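Local atomic coordinates of conserved hypothetical protein TA1206 (Thermoplasma acidophilum, PDB entry 1QW2), a protein that is of unknown function, belonging to the DUF1805 family and folding as a small beta/alpha protein that assembles with three further copies. Residues A[29-37]-A[65-73]; A[39-49]-A[57-65]. All coordinates share one frame; numbering follows the deposited sequence.

Contact 1. Residues A[29-37]-A[65-73]; sequences NAPLLFIKG and VKTLDDMLS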
loop_
_atom_site.group_PDB
_atom_site.type_symbol
_atom_site.label_atom_id
_atom_site.label_comp_id
_atom_site.label_asym_id
_atom_site.label_seq_id
_atom_site.Cartn_x
_atom_site.Cartn_y
_atom_site.Cartn_z
ATOM N N ASN A 29 10.322 16.777 3.481
ATOM C CA ASN A 29 10.930 17.461 2.350
ATOM C C ASN A 29 11.779 16.484 1.551
ATOM O O ASN A 29 12.310 16.813 0.488
ATOM C CB ASN A 29 11.756 18.653 2.829
ATOM C CG ASN A 29 10.881 19.799 3.294
ATOM O OD1 ASN A 29 9.887 20.130 2.643
ATOM N ND2 ASN A 29 11.241 20.413 4.412
ATOM N N ALA A 30 11.892 15.272 2.084
ATOM C CA ALA A 30 12.612 14.185 1.439
ATOM C C ALA A 30 11.654 13.002 1.513
ATOM O O ALA A 30 10.829 12.927 2.423
ATOM C CB ALA A 30 13.894 13.868 2.191
ATOM N N PRO A 31 11.721 12.081 0.543
ATOM C CA PRO A 31 10.816 10.930 0.593
ATOM C C PRO A 31 11.380 9.855 1.515
ATOM O O PRO A 31 12.549 9.893 1.887
ATOM C CB PRO A 31 10.779 10.460 -0.854
ATOM C CG PRO A 31 12.190 10.724 -1.304
ATOM C CD PRO A 31 12.479 12.102 -0.722
ATOM N N LEU A 32 10.534 8.903 1.887
ATOM C CA LEU A 32 10.957 7.793 2.721
ATOM C C LEU A 32 10.989 6.581 1.808
ATOM O O LEU A 32 10.040 6.334 1.069
ATOM C CB LEU A 32 9.953 7.553 3.855
ATOM C CG LEU A 32 10.149 6.310 4.738
ATOM C CD1 LEU A 32 9.271 6.435 5.973
ATOM C CD2 LEU A 32 9.807 5.041 3.979
ATOM N N LEU A 33 12.088 5.840 1.823
ATOM C CA LEU A 33 12.151 4.640 1.014
ATOM C C LEU A 33 13.034 3.598 1.660
ATOM O O LEU A 33 14.022 3.920 2.321
ATOM C CB LEU A 33 12.626 4.938 -0.416
ATOM C CG LEU A 33 13.939 5.657 -0.701
ATOM C CD1 LEU A 33 14.228 5.571 -2.202
ATOM C CD2 LEU A 33 13.850 7.112 -0.251
ATOM N N PHE A 34 12.634 2.344 1.495
ATOM C CA PHE A 34 13.387 1.231 2.035
ATOM C C PHE A 34 13.193 -0.013 1.186
ATOM O O PHE A 34 12.284 -0.083 0.355
ATOM C CB PHE A 34 12.981 0.956 3.504
ATOM C CG PHE A 34 11.568 0.440 3.687
ATOM C CD1 PHE A 34 11.237 -0.879 3.375
ATOM C CD2 PHE A 34 10.584 1.261 4.224
ATOM C CE1 PHE A 34 9.946 -1.373 3.600
ATOM C CE2 PHE A 34 9.288 0.777 4.455
ATOM C CZ PHE A 34 8.972 -0.540 4.143
ATOM N N ILE A 35 14.098 -0.968 1.367
ATOM C CA ILE A 35 14.049 -2.253 0.691
ATOM C C ILE A 35 14.151 -3.256 1.831
ATOM O O ILE A 35 15.109 -3.225 2.605
ATOM C CB ILE A 35 15.234 -2.469 -0.261
ATOM C CG1 ILE A 35 15.222 -1.411 -1.363
ATOM C CG2 ILE A 35 15.154 -3.873 -0.872
ATOM C CD1 ILE A 35 16.416 -1.487 -2.296
ATOM N N LYS A 36 13.169 -4.139 1.942
ATOM C CA LYS A 36 13.179 -5.110 3.023
ATOM C C LYS A 36 13.184 -6.555 2.556
ATOM O O LYS A 36 12.423 -6.940 1.670
ATOM C CB LYS A 36 11.984 -4.856 3.944
ATOM C CG LYS A 36 11.905 -5.770 5.162
ATOM C CD LYS A 36 10.963 -6.938 4.917
ATOM C CE LYS A 36 10.859 -7.826 6.151
ATOM N NZ LYS A 36 9.735 -8.800 6.044
ATOM N N GLY A 37 14.068 -7.343 3.161
ATOM C CA GLY A 37 14.171 -8.752 2.845
ATOM C C GLY A 37 13.732 -9.525 4.072
ATOM O O GLY A 37 13.346 -8.925 5.072
ATOM N N VAL A 65 19.197 9.184 -1.717
ATOM C CA VAL A 65 18.462 8.330 -2.640
ATOM C C VAL A 65 17.006 8.758 -2.788
ATOM O O VAL A 65 16.390 9.244 -1.839
ATOM C CB VAL A 65 18.492 6.859 -2.179
ATOM C CG1 VAL A 65 19.925 6.371 -2.101
ATOM C CG2 VAL A 65 17.802 6.719 -0.832
ATOM N N LYS A 66 16.465 8.570 -3.987
ATOM C CA LYS A 66 15.083 8.931 -4.269
ATOM C C LYS A 66 14.357 7.804 -4.993
ATOM O O LYS A 66 13.128 7.782 -5.042
ATOM C CB LYS A 66 15.037 10.209 -5.115
ATOM C CG LYS A 66 15.700 11.404 -4.447
ATOM C CD LYS A 66 15.726 12.624 -5.355
ATOM C CE LYS A 66 16.436 13.791 -4.683
ATOM N NZ LYS A 66 16.556 14.975 -5.580
ATOM N N THR A 67 15.117 6.860 -5.543
ATOM C CA THR A 67 14.532 5.739 -6.274
ATOM C C THR A 67 15.184 4.413 -5.905
ATOM O O THR A 67 16.230 4.381 -5.254
ATOM C CB THR A 67 14.700 5.918 -7.793
ATOM O OG1 THR A 67 16.078 5.722 -8.140
ATOM C CG2 THR A 67 14.269 7.316 -8.218
ATOM N N LEU A 68 14.558 3.321 -6.330
ATOM C CA LEU A 68 15.083 1.987 -6.070
ATOM C C LEU A 68 16.468 1.866 -6.697
ATOM O O LEU A 68 17.395 1.337 -6.084
ATOM C CB LEU A 68 14.155 0.930 -6.667
ATOM C CG LEU A 68 14.694 -0.501 -6.714
ATOM C CD1 LEU A 68 14.989 -0.996 -5.305
ATOM C CD2 LEU A 68 13.677 -1.400 -7.396
ATOM N N ASP A 69 16.601 2.361 -7.925
ATOM C CA ASP A 69 17.877 2.316 -8.628
ATOM C C ASP A 69 18.962 3.049 -7.846
ATOM O O ASP A 69 20.090 2.567 -7.742
ATOM C CB ASP A 69 17.740 2.935 -10.023
ATOM C CG ASP A 69 17.020 2.024 -10.998
ATOM O OD1 ASP A 69 16.758 2.462 -12.138
ATOM O OD2 ASP A 69 16.718 0.870 -10.630
ATOM N N ASP A 70 18.619 4.212 -7.299
ATOM C CA ASP A 70 19.578 4.989 -6.519
ATOM C C ASP A 70 20.048 4.189 -5.309
ATOM O O ASP A 70 21.238 4.169 -4.991
ATOM C CB ASP A 70 18.959 6.303 -6.030
ATOM C CG ASP A 70 18.728 7.296 -7.151
ATOM O OD1 ASP A 70 19.616 7.438 -8.015
ATOM O OD2 ASP A 70 17.663 7.947 -7.155
HETATM N N MSE A 71 19.109 3.531 -4.637
HETATM C CA MSE A 71 19.443 2.737 -3.460
HETATM C C MSE A 71 20.401 1.596 -3.766
HETATM O O MSE A 71 21.388 1.400 -3.061
HETATM C CB MSE A 71 18.182 2.155 -2.819
HETATM C CG MSE A 71 17.342 3.155 -2.063
HETATM SE SE MSE A 71 16.020 2.242 -0.991
HETATM C CE MSE A 71 17.123 1.747 0.490
ATOM N N LEU A 72 20.103 0.838 -4.817
ATOM C CA LEU A 72 20.942 -0.294 -5.191
ATOM C C LEU A 72 22.357 0.118 -5.584
ATOM O O LEU A 72 23.306 -0.647 -5.396
ATOM C CB LEU A 72 20.287 -1.068 -6.337
ATOM C CG LEU A 72 18.957 -1.739 -5.983
ATOM C CD1 LEU A 72 18.349 -2.361 -7.232
ATOM C CD2 LEU A 72 19.184 -2.794 -4.909
ATOM N N SER A 73 22.498 1.325 -6.120
ATOM C CA SER A 73 23.802 1.826 -6.540
ATOM C C SER A 73 24.474 2.664 -5.457
ATOM O O SER A 73 25.623 3.079 -5.610
ATOM C CB SER A 73 23.662 2.664 -7.814
ATOM O OG SER A 73 23.136 1.890 -8.877
#

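Contact 2. Residues A[39-49]-A[57-65]; sequences KGYAMCGYLNM and DIAVRVMGV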
loop_
_atom_site.group_PDB
_atom_site.type_symbol
_atom_site.label_atom_id
_atom_site.label_comp_id
_atom_site.label_asym_id
_atom_site.label_seq_id
_atom_site.Cartn_x
_atom_site.Cartn_y
_atom_site.Cartn_z
ATOM N N LYS A 39 15.565 -11.196 6.119
ATOM C CA LYS A 39 16.546 -11.119 7.200
ATOM C C LYS A 39 16.900 -9.709 7.666
ATOM O O LYS A 39 17.285 -9.511 8.819
ATOM C CB LYS A 39 17.831 -11.839 6.781
ATOM C CG LYS A 39 17.630 -13.293 6.393
ATOM C CD LYS A 39 18.941 -13.929 5.974
ATOM C CE LYS A 39 18.734 -15.353 5.485
ATOM N NZ LYS A 39 20.019 -15.997 5.095
ATOM N N GLY A 40 16.790 -8.733 6.772
ATOM C CA GLY A 40 17.128 -7.371 7.144
ATOM C C GLY A 40 16.594 -6.358 6.151
ATOM O O GLY A 40 15.848 -6.707 5.238
ATOM N N TYR A 41 16.992 -5.103 6.317
ATOM C CA TYR A 41 16.514 -4.051 5.438
ATOM C C TYR A 41 17.535 -2.945 5.207
ATOM O O TYR A 41 18.526 -2.821 5.935
ATOM C CB TYR A 41 15.236 -3.447 6.037
ATOM C CG TYR A 41 15.449 -2.873 7.424
ATOM C CD1 TYR A 41 15.891 -1.562 7.603
ATOM C CD2 TYR A 41 15.265 -3.665 8.560
ATOM C CE1 TYR A 41 16.149 -1.054 8.881
ATOM C CE2 TYR A 41 15.520 -3.166 9.839
ATOM C CZ TYR A 41 15.961 -1.863 9.992
ATOM O OH TYR A 41 16.217 -1.366 11.245
ATOM N N ALA A 42 17.288 -2.162 4.161
ATOM C CA ALA A 42 18.114 -1.013 3.811
ATOM C C ALA A 42 17.135 0.150 3.772
ATOM O O ALA A 42 16.032 0.016 3.247
ATOM C CB ALA A 42 18.749 -1.197 2.443
HETATM N N MSE A 43 17.521 1.287 4.333
HETATM C CA MSE A 43 16.630 2.436 4.332
HETATM C C MSE A 43 17.406 3.716 4.064
HETATM O O MSE A 43 18.622 3.772 4.266
HETATM C CB MSE A 43 15.885 2.531 5.672
HETATM C CG MSE A 43 14.802 3.598 5.719
HETATM SE SE MSE A 43 13.712 3.442 7.328
HETATM C CE MSE A 43 13.422 5.300 7.667
ATOM N N CYS A 44 16.684 4.726 3.592
ATOM C CA CYS A 44 17.245 6.035 3.283
ATOM C C CYS A 44 17.712 6.747 4.551
ATOM O O CYS A 44 17.657 6.190 5.647
ATOM C CB CYS A 44 16.195 6.894 2.574
ATOM S SG CYS A 44 14.760 7.268 3.611
ATOM N N GLY A 45 18.144 7.997 4.386
ATOM C CA GLY A 45 18.644 8.799 5.492
ATOM C C GLY A 45 17.751 8.996 6.705
ATOM O O GLY A 45 18.239 9.359 7.775
ATOM N N TYR A 46 16.448 8.779 6.557
ATOM C CA TYR A 46 15.545 8.938 7.690
ATOM C C TYR A 46 15.723 7.841 8.742
ATOM O O TYR A 46 15.207 7.957 9.853
ATOM C CB TYR A 46 14.090 8.970 7.217
ATOM C CG TYR A 46 13.628 10.309 6.679
ATOM C CD1 TYR A 46 13.643 11.454 7.482
ATOM C CD2 TYR A 46 13.125 10.420 5.384
ATOM C CE1 TYR A 46 13.159 12.678 7.003
ATOM C CE2 TYR A 46 12.641 11.636 4.896
ATOM C CZ TYR A 46 12.657 12.754 5.709
ATOM O OH TYR A 46 12.142 13.942 5.237
ATOM N N LEU A 47 16.467 6.790 8.406
ATOM C CA LEU A 47 16.686 5.708 9.361
ATOM C C LEU A 47 17.602 6.110 10.505
ATOM O O LEU A 47 18.660 6.704 10.294
ATOM C CB LEU A 47 17.287 4.479 8.671
ATOM C CG LEU A 47 17.634 3.321 9.615
ATOM C CD1 LEU A 47 16.361 2.754 10.220
ATOM C CD2 LEU A 47 18.385 2.233 8.856
ATOM N N ASN A 48 17.170 5.786 11.721
ATOM C CA ASN A 48 17.946 6.050 12.927
ATOM C C ASN A 48 18.703 4.750 13.209
ATOM O O ASN A 48 18.116 3.784 13.696
ATOM C CB ASN A 48 17.010 6.359 14.095
ATOM C CG ASN A 48 17.752 6.790 15.337
ATOM O OD1 ASN A 48 18.837 6.281 15.632
ATOM N ND2 ASN A 48 17.166 7.723 16.084
HETATM N N MSE A 49 19.996 4.721 12.889
HETATM C CA MSE A 49 20.799 3.517 13.102
HETATM C C MSE A 49 20.902 3.123 14.575
HETATM O O MSE A 49 21.072 1.946 14.898
HETATM C CB MSE A 49 22.197 3.707 12.501
HETATM C CG MSE A 49 23.124 2.480 12.594
HETATM SE SE MSE A 49 22.425 0.836 11.834
HETATM C CE MSE A 49 22.369 1.352 9.975
ATOM N N ASP A 57 18.647 -5.317 14.762
ATOM C CA ASP A 57 18.341 -5.530 13.352
ATOM C C ASP A 57 19.575 -5.677 12.477
ATOM O O ASP A 57 20.663 -5.226 12.832
ATOM C CB ASP A 57 17.577 -4.339 12.758
ATOM C CG ASP A 57 16.193 -4.168 13.326
ATOM O OD1 ASP A 57 15.631 -5.141 13.859
ATOM O OD2 ASP A 57 15.660 -3.041 13.208
ATOM N N ILE A 58 19.385 -6.317 11.328
ATOM C CA ILE A 58 20.427 -6.410 10.321
ATOM C C ILE A 58 19.933 -5.256 9.449
ATOM O O ILE A 58 18.921 -5.381 8.749
ATOM C CB ILE A 58 20.366 -7.727 9.517
ATOM C CG1 ILE A 58 20.898 -8.882 10.366
ATOM C CG2 ILE A 58 21.180 -7.584 8.230
ATOM C CD1 ILE A 58 20.870 -10.229 9.658
ATOM N N ALA A 59 20.623 -4.125 9.508
ATOM C CA ALA A 59 20.190 -2.960 8.754
ATOM C C ALA A 59 21.315 -2.134 8.169
ATOM O O ALA A 59 22.415 -2.080 8.713
ATOM C CB ALA A 59 19.337 -2.075 9.649
ATOM N N VAL A 60 21.026 -1.491 7.044
ATOM C CA VAL A 60 21.989 -0.606 6.409
ATOM C C VAL A 60 21.282 0.702 6.078
ATOM O O VAL A 60 20.088 0.727 5.751
ATOM C CB VAL A 60 22.599 -1.215 5.123
ATOM C CG1 VAL A 60 23.511 -2.382 5.483
ATOM C CG2 VAL A 60 21.507 -1.662 4.190
ATOM N N ARG A 61 22.027 1.792 6.183
ATOM C CA ARG A 61 21.499 3.117 5.914
ATOM C C ARG A 61 22.256 3.706 4.731
ATOM O O ARG A 61 23.484 3.634 4.682
ATOM C CB ARG A 61 21.686 3.988 7.162
ATOM C CG ARG A 61 21.212 5.427 7.039
ATOM C CD ARG A 61 21.188 6.101 8.409
ATOM N NE ARG A 61 20.836 7.513 8.314
ATOM C CZ ARG A 61 21.718 8.500 8.205
ATOM N NH1 ARG A 61 23.019 8.231 8.192
ATOM N NH2 ARG A 61 21.302 9.754 8.083
ATOM N N VAL A 62 21.519 4.241 3.761
ATOM C CA VAL A 62 22.123 4.876 2.589
ATOM C C VAL A 62 21.575 6.297 2.551
ATOM O O VAL A 62 20.541 6.579 3.159
ATOM C CB VAL A 62 21.765 4.139 1.270
ATOM C CG1 VAL A 62 22.395 2.757 1.264
ATOM C CG2 VAL A 62 20.260 4.036 1.107
HETATM N N MSE A 63 22.256 7.194 1.847
HETATM C CA MSE A 63 21.803 8.578 1.786
HETATM C C MSE A 63 21.728 9.123 0.364
HETATM O O MSE A 63 22.320 8.564 -0.560
HETATM C CB MSE A 63 22.728 9.470 2.627
HETATM C CG MSE A 63 22.820 9.075 4.101
HETATM SE SE MSE A 63 23.910 10.292 5.155
HETATM C CE MSE A 63 25.626 9.919 4.364
ATOM N N GLY A 64 20.983 10.214 0.208
ATOM C CA GLY A 64 20.833 10.856 -1.088
ATOM C C GLY A 64 20.132 10.027 -2.144
ATOM O O GLY A 64 20.424 10.152 -3.335
ATOM N N VAL A 65 19.197 9.184 -1.717
ATOM C CA VAL A 65 18.462 8.330 -2.640
ATOM C C VAL A 65 17.006 8.758 -2.788
ATOM O O VAL A 65 16.390 9.244 -1.839
ATOM C CB VAL A 65 18.492 6.859 -2.179
ATOM C CG1 VAL A 65 19.925 6.371 -2.101
ATOM C CG2 VAL A 65 17.802 6.719 -0.832
HETATM O O HOH W 1 16.773 -7.717 11.088
HETATM O O HOH W 2 18.222 9.710 1.722
#

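Contact 1. Residues A[29-37]-A[65-73]
Leu33 lays its forked end over the loop 65-67 that leads into helix 68-73, with CD1 3.6 Å from Lys66 C and CD2 3.7 Å from Val65 O. Its CG sits between the backbone N and the carbonyl carbon (chi1 55°), a placement that lets both methyls bear on the incoming chain, and CG2 of Val65 comes against CG and both methyls. Beside Val65, Leu33 also slides past Met71, a selenomethionine, the two side chains running in opposite directions with Leu33 CD1 3.9 Å from Met71 CG. Ile35, two residues on along the strand, meets the selenium of Met71 tip to tip, its CG1 3.8 Å from Met71 SE. The bend of the Met71 chain at chi3 (80°) carries CE up to the strand backbone, close to Phe34 CA. At the end of Ile35, CD1 is pressed tightly against Leu68 CD1 at 3.4 Å, the two side chains crossing at about a right angle, while Leu72 CD2 closes on the same methyl from the next turn of the helix.

The helix start is fixed within its own segment: Asp70 N donates to Thr67 OG1 at 3.1 Å, and the Asp70 carboxylate turns back toward the backbone N of Thr67 in a weak bond, completing a capping box. Phe34 points away from the helix and meets the ring of Phe23, whereas Tyr2 of the third subunit packs on Leu68 and Leu72. The strand and helix axes approach to 9.4 Å at -61°, and the side chains that meet across the segments are all apolar: a helix packed on one face of a beta sheet, as in layered alpha/beta folds.

Contact 2. Residues A[39-49]-A[57-65]
Strands 41-43 and 59-61 run parallel, their axes 4.8 Å apart at closest approach, joined by backbone bonds in which Tyr41 N and Met43 N donate to Ile58 O and Val60 O, while Val60 N and Val62 N return to Tyr41 O and Met43 O. On the face carrying Tyr41, Ala59 and Arg61, the methyl of Ala59 lies over the tyrosine ring, 3.8 Å from CB to the ring centroid, a CH-pi contact. The phenol reaches on to Asp57: Tyr41 OH donates to Asp57 OD2 at 2.6 Å. OD2 lies in the ring plane, and the hydroxyl meets it on the anti side, somewhat out of the plane of a carboxylate turned 77° from the ring. OD2 also accepts from Tyr46 OH of the second subunit, so the buried acid lies at a subunit interface. On the other face Ala42 CB and Val60 CG2 are unusually close, 3.3 Å apart.

Arg61 starts with CG anti to the backbone N (chi1 179°) and stays extended to NE, carrying its guanidinium to the turn that follows strand 41-43. NH2, 3.1 Å from Gly45 O, meets a lone pair in the carbonyl plane; NE, 3.2 Å from Gly45 O, approaches from above that plane. The grip is side-on, both nitrogens on one oxygen, and Met63 CG lies over one guanidinium face, offset toward its rim. NH1 forms a salt bridge with Glu78. A leucine in place of Arg61 would probably leave Gly45 O without both these donors and the Glu78 carboxylate without its charged mate.

Helix 49-54 connects the two strands as a beta-alpha-beta crossover, with Met49 CE, from its first residue, over the backbone of Ala59 to Arg61. Strands 32-36 and 78-79 flank the pair in the sheet, and Met71 of helix 68-73 covers Ala42 and Val62.

The two contacts are built on one sheet, their centres about 9 Å apart. Strand 32-36 of contact 1 lies antiparallel beside strand 41-43 of contact 2, where Ile35 N to Ala42 O (2.9 Å) and Leu33 O to Cys44 N (3.1 Å) are probable hydrogen bonds. Along the chain, contact 2 is nested inside the loop that contact 1 closes. Val65, in the loop between strand 59-61 and helix 68-73, belongs to both: besides its place in contact 1, its CG2 touches Cys44 CB. That helix spans the seam: Met71 CE is 3.4 Å from Ala42 O. Both contacts also reach the second subunit.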